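PDB 3OKG: restriction endonuclease S subunits from Thermoanaerobacter tengcongensis, which probably binds DNA as the specificity subunit of a type I methyltransferase built from M and S polypeptides. Local coordinates for residues R27-L31 and G32-L36; R178-V181 and A182-A186. All coordinates share one frame; numbering follows the deposited sequence.

In the fold
Near the N terminus, contact 1 takes in strand 27-30 and the tight turn that follows it, where the chain closes on itself. After the rest of this region it returns as strand 168-171, which pairs antiparallel with 27-30 and leads within a few residues into helix 174-216. Contact 2 lies in the first turns of that helix. The two contacts therefore follow in series, neither enclosing nor crossing the other. Their centres are about 20 Å apart and their nearest atoms about 10 Å, so the link is indirect: helix 130-137 receives Leu31 from contact 1 and Val181 from contact 2, while helix 392-407, near the C terminus, packs on Ile180 and Val184 of contact 2.

Contact 1 (R27-L31 and G32-L36)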
loop_
_atom_site.group_PDB
_atom_site.type_symbol
_atom_site.label_atom_id
_atom_site.label_comp_id
_atom_site.label_asym_id
_atom_site.label_seq_id
_atom_site.Cartn_x
_atom_site.Cartn_y
_atom_site.Cartn_z
ATOM N N ARG A 27 -13.675 35.138 3.831
ATOM C CA ARG A 27 -12.579 36.100 3.849
ATOM C C ARG A 27 -11.231 35.454 4.168
ATOM O O ARG A 27 -11.172 34.377 4.775
ATOM C CB ARG A 27 -12.870 37.214 4.873
ATOM C CG ARG A 27 -13.315 36.668 6.213
ATOM C CD ARG A 27 -13.991 37.715 7.089
ATOM N NE ARG A 27 -12.971 38.574 7.626
ATOM C CZ ARG A 27 -12.593 38.609 8.896
ATOM N NH1 ARG A 27 -13.193 37.859 9.810
ATOM N NH2 ARG A 27 -11.611 39.423 9.239
ATOM N N TRP A 28 -10.155 36.122 3.767
ATOM C CA TRP A 28 -8.798 35.663 4.083
ATOM C C TRP A 28 -8.286 36.335 5.352
ATOM O O TRP A 28 -8.338 37.557 5.457
ATOM C CB TRP A 28 -7.832 36.003 2.942
ATOM C CG TRP A 28 -7.907 35.077 1.785
ATOM C CD1 TRP A 28 -8.471 35.337 0.553
ATOM C CD2 TRP A 28 -7.410 33.735 1.727
ATOM N NE1 TRP A 28 -8.348 34.239 -0.256
ATOM C CE2 TRP A 28 -7.702 33.239 0.437
ATOM C CE3 TRP A 28 -6.758 32.895 2.650
ATOM C CZ2 TRP A 28 -7.366 31.942 0.041
ATOM C CZ3 TRP A 28 -6.412 31.608 2.252
ATOM C CH2 TRP A 28 -6.707 31.148 0.946
ATOM N N VAL A 29 -7.784 35.539 6.301
ATOM C CA VAL A 29 -7.173 36.069 7.518
ATOM C C VAL A 29 -5.920 35.278 7.880
ATOM O O VAL A 29 -5.727 34.167 7.391
ATOM C CB VAL A 29 -8.140 35.960 8.700
ATOM C CG1 VAL A 29 -9.367 36.751 8.411
ATOM C CG2 VAL A 29 -8.491 34.457 9.000
ATOM N N ARG A 30 -5.064 35.839 8.737
ATOM C CA ARG A 30 -4.012 35.022 9.338
ATOM C C ARG A 30 -4.680 34.143 10.402
ATOM O O ARG A 30 -5.617 34.577 11.057
ATOM C CB ARG A 30 -2.908 35.895 9.959
ATOM C CG ARG A 30 -1.985 36.626 8.922
ATOM C CD ARG A 30 -0.988 37.588 9.616
ATOM N NE ARG A 30 -1.710 38.457 10.545
ATOM C CZ ARG A 30 -2.438 39.509 10.179
ATOM N NH1 ARG A 30 -2.510 39.878 8.903
ATOM N NH2 ARG A 30 -3.086 40.206 11.104
ATOM N N LEU A 31 -4.187 32.924 10.569
ATOM C CA LEU A 31 -4.769 31.994 11.536
ATOM C C LEU A 31 -4.883 32.695 12.894
ATOM O O LEU A 31 -5.914 32.620 13.569
ATOM C CB LEU A 31 -3.868 30.768 11.649
ATOM C CG LEU A 31 -4.244 29.687 12.659
ATOM C CD1 LEU A 31 -5.661 29.205 12.380
ATOM C CD2 LEU A 31 -3.208 28.554 12.531
ATOM N N GLY A 32 -3.816 33.373 13.293
ATOM C CA GLY A 32 -3.753 34.021 14.599
ATOM C C GLY A 32 -4.900 34.996 14.861
ATOM O O GLY A 32 -5.281 35.234 16.006
ATOM N N GLU A 33 -5.463 35.557 13.797
ATOM C CA GLU A 33 -6.533 36.531 13.942
ATOM C C GLU A 33 -7.796 35.900 14.500
ATOM O O GLU A 33 -8.641 36.588 15.044
ATOM C CB GLU A 33 -6.863 37.177 12.583
ATOM C CG GLU A 33 -5.753 38.049 11.983
ATOM C CD GLU A 33 -6.266 38.788 10.737
ATOM O OE1 GLU A 33 -7.047 39.732 10.894
ATOM O OE2 GLU A 33 -5.948 38.370 9.616
ATOM N N VAL A 34 -7.951 34.592 14.319
ATOM C CA VAL A 34 -9.121 33.905 14.874
ATOM C C VAL A 34 -8.721 32.953 16.021
ATOM O O VAL A 34 -9.456 32.039 16.362
ATOM C CB VAL A 34 -9.938 33.192 13.762
ATOM C CG1 VAL A 34 -10.366 34.193 12.714
ATOM C CG2 VAL A 34 -9.115 32.068 13.118
ATOM N N CYS A 35 -7.583 33.228 16.661
ATOM C CA CYS A 35 -7.148 32.459 17.824
ATOM C C CYS A 35 -7.169 33.305 19.094
ATOM O O CYS A 35 -7.155 34.538 19.031
ATOM C CB CYS A 35 -5.714 31.950 17.620
ATOM S SG CYS A 35 -5.579 30.671 16.343
ATOM N N LEU A 36 -7.179 32.628 20.239
ATOM C CA LEU A 36 -7.122 33.278 21.544
ATOM C C LEU A 36 -5.777 33.033 22.223
ATOM O O LEU A 36 -5.064 32.089 21.883
ATOM C CB LEU A 36 -8.240 32.730 22.444
ATOM C CG LEU A 36 -9.691 32.844 21.948
ATOM C CD1 LEU A 36 -10.632 32.096 22.906
ATOM C CD2 LEU A 36 -10.100 34.303 21.816
HETATM O O HOH W 1 -9.656 39.889 10.743
#
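Arg30 and Glu33 meet where strand 27-30 ends and Leu31 and Gly32 open a 3-10 turn, in which Gly32 O accepts the backbone N-H of Cys35. Glu33 does most of the side-chain work. Its N donates to Arg30 O (2.9 Å), approaching from above the carbonyl plane, and its carboxylate reaches back to the same residue. OE2 of Glu33 accepts from Arg30 N at 2.8 Å, a fairly straight bond (157°) on the anti side of the carboxylate. The Arg30 chain bends at chi3 (-50°), and its guanidinium stacks on this carboxylate with the planes 6° apart. The salt bridge between Arg30 NH2 and Glu33 OE2 is accordingly long, 3.7 Å, and rests on charge alone, with no N-H aimed at the oxygen. The other oxygen, Glu33 OE1, accepts a hydrogen bond from a water at 2.6 Å, and that water in turn accepts a weak bond from Arg27 NH2. Val34 N then donates to Leu31 O (2.9 Å), while Val34 CG1 meets Val29 CG2 at 4.2 Å, the two side chains crossing at about a right angle. Cys35 lays SG against Leu31 CG (4.0 Å), and both side chains also touch Ile121. The bond from Arg30 N to the Glu33 carboxylate, three residues on, is the glutamate half of a capping box, here starting a 3-10 turn directly after a strand.

Contact 2 (R178-V181 and A182-A186); sequences RRIV and AKVEA. With SO4 (sulfate ion), chain E.
Ile180 CG2 touches Val184 CG2 at 4.0 Å, an apolar pair one helical turn apart whose side chains cross obliquely. Val181 and Glu185 instead run alongside each other in one direction, with CG1 of Val181 3.7 Å from OE2 of Glu185. The Arg179 chain is stretched out as far as NE, its CG anti to the backbone N (chi1 -176°), and brings NH2 to 3.6 Å from CE of Lys183. The like charges are close, Arg179 NH2 lying 4.1 Å from Lys183 NZ, but Arg179 NH1 also bridges to Glu176 and to the terminal carboxylate of Leu412, which would probably offset them. With an alanine here, Glu176 and that carboxylate would probably each lose a positive mate, and the Lys183 chain would be freer to turn. Arg178 NH2 gives an in-plane bond of 2.6 Å (165°) to O3 of a sulfate, probably from the crystallisation liquor, while its NH1 forms a salt bridge with Glu129. Behind these side chains run four i to i+4 backbone bonds, among them Val184 N to Ile180 O at 2.9 Å. Ile180 and Val184 touch both helix 392-407 and helix 130-137, Val181 also packs on the latter, and Glu185 bonds its His135, so this part of helix 174-216 packs against both.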
loop_
_atom_site.group_PDB
_atom_site.type_symbol
_atom_site.label_atom_id
_atom_site.label_comp_id
_atom_site.label_asym_id
_atom_site.label_seq_id
_atom_site.Cartn_x
_atom_site.Cartn_y
_atom_site.Cartn_z
ATOM N N ARG A 178 -19.273 24.757 9.745
ATOM C CA ARG A 178 -19.815 23.519 10.316
ATOM C C ARG A 178 -20.274 22.566 9.210
ATOM O O ARG A 178 -20.124 21.339 9.308
ATOM C CB ARG A 178 -20.963 23.832 11.290
ATOM C CG ARG A 178 -20.475 24.635 12.516
ATOM C CD ARG A 178 -21.539 24.711 13.596
ATOM N NE ARG A 178 -22.702 25.437 13.124
ATOM C CZ ARG A 178 -22.842 26.751 13.177
ATOM N NH1 ARG A 178 -21.871 27.509 13.679
ATOM N NH2 ARG A 178 -23.963 27.304 12.724
ATOM N N ARG A 179 -20.823 23.125 8.147
ATOM C CA ARG A 179 -21.276 22.287 7.041
ATOM C C ARG A 179 -20.089 21.597 6.367
ATOM O O ARG A 179 -20.112 20.396 6.084
ATOM C CB ARG A 179 -21.990 23.150 6.007
ATOM C CG ARG A 179 -22.573 22.325 4.889
ATOM C CD ARG A 179 -23.058 23.199 3.742
ATOM N NE ARG A 179 -23.200 22.394 2.536
ATOM C CZ ARG A 179 -22.312 22.372 1.553
ATOM N NH1 ARG A 179 -21.231 23.140 1.616
ATOM N NH2 ARG A 179 -22.518 21.596 0.501
ATOM N N ILE A 180 -19.047 22.374 6.102
ATOM C CA ILE A 180 -17.830 21.801 5.521
ATOM C C ILE A 180 -17.209 20.717 6.402
ATOM O O ILE A 180 -16.753 19.709 5.902
ATOM C CB ILE A 180 -16.792 22.911 5.237
ATOM C CG1 ILE A 180 -17.313 23.815 4.113
ATOM C CG2 ILE A 180 -15.392 22.274 4.876
ATOM C CD1 ILE A 180 -16.540 25.095 3.899
ATOM N N VAL A 181 -17.156 20.936 7.711
ATOM C CA VAL A 181 -16.627 19.906 8.613
ATOM C C VAL A 181 -17.387 18.587 8.471
ATOM O O VAL A 181 -16.795 17.476 8.429
ATOM C CB VAL A 181 -16.736 20.378 10.090
ATOM C CG1 VAL A 181 -16.527 19.197 11.038
ATOM C CG2 VAL A 181 -15.738 21.515 10.371
ATOM N N ALA A 182 -18.710 18.691 8.392
ATOM C CA ALA A 182 -19.529 17.492 8.268
ATOM C C ALA A 182 -19.251 16.758 6.947
ATOM O O ALA A 182 -19.171 15.529 6.923
ATOM C CB ALA A 182 -21.047 17.833 8.405
ATOM N N LYS A 183 -19.097 17.518 5.865
ATOM C CA LYS A 183 -18.874 16.912 4.551
ATOM C C LYS A 183 -17.505 16.262 4.483
ATOM O O LYS A 183 -17.357 15.169 3.949
ATOM C CB LYS A 183 -18.959 17.958 3.437
ATOM C CG LYS A 183 -20.314 18.645 3.310
ATOM C CD LYS A 183 -21.361 17.716 2.698
ATOM C CE LYS A 183 -22.604 18.489 2.240
ATOM N NZ LYS A 183 -23.482 17.666 1.350
ATOM N N VAL A 184 -16.498 16.934 5.032
ATOM C CA VAL A 184 -15.146 16.366 5.043
ATOM C C VAL A 184 -15.100 15.056 5.817
ATOM O O VAL A 184 -14.554 14.046 5.347
ATOM C CB VAL A 184 -14.147 17.368 5.661
ATOM C CG1 VAL A 184 -12.857 16.652 6.077
ATOM C CG2 VAL A 184 -13.886 18.544 4.689
ATOM N N GLU A 185 -15.687 15.052 7.015
ATOM C CA GLU A 185 -15.686 13.843 7.820
ATOM C C GLU A 185 -16.473 12.688 7.170
ATOM O O GLU A 185 -16.056 11.540 7.235
ATOM C CB GLU A 185 -16.115 14.161 9.284
ATOM C CG GLU A 185 -15.042 15.133 9.912
ATOM C CD GLU A 185 -15.325 15.607 11.352
ATOM O OE1 GLU A 185 -16.411 15.311 11.875
ATOM O OE2 GLU A 185 -14.456 16.298 11.961
ATOM N N ALA A 186 -17.585 12.994 6.520
ATOM C CA ALA A 186 -18.341 11.956 5.834
ATOM C C ALA A 186 -17.563 11.372 4.669
ATOM O O ALA A 186 -17.535 10.142 4.477
ATOM C CB ALA A 186 -19.703 12.482 5.380
HETATM S S SO4 E . -26.796 25.112 12.444
HETATM O O1 SO4 E . -27.383 25.670 13.666
HETATM O O2 SO4 E . -27.870 24.644 11.573
HETATM O O3 SO4 E . -26.046 26.165 11.758
HETATM O O4 SO4 E . -25.919 23.974 12.743
#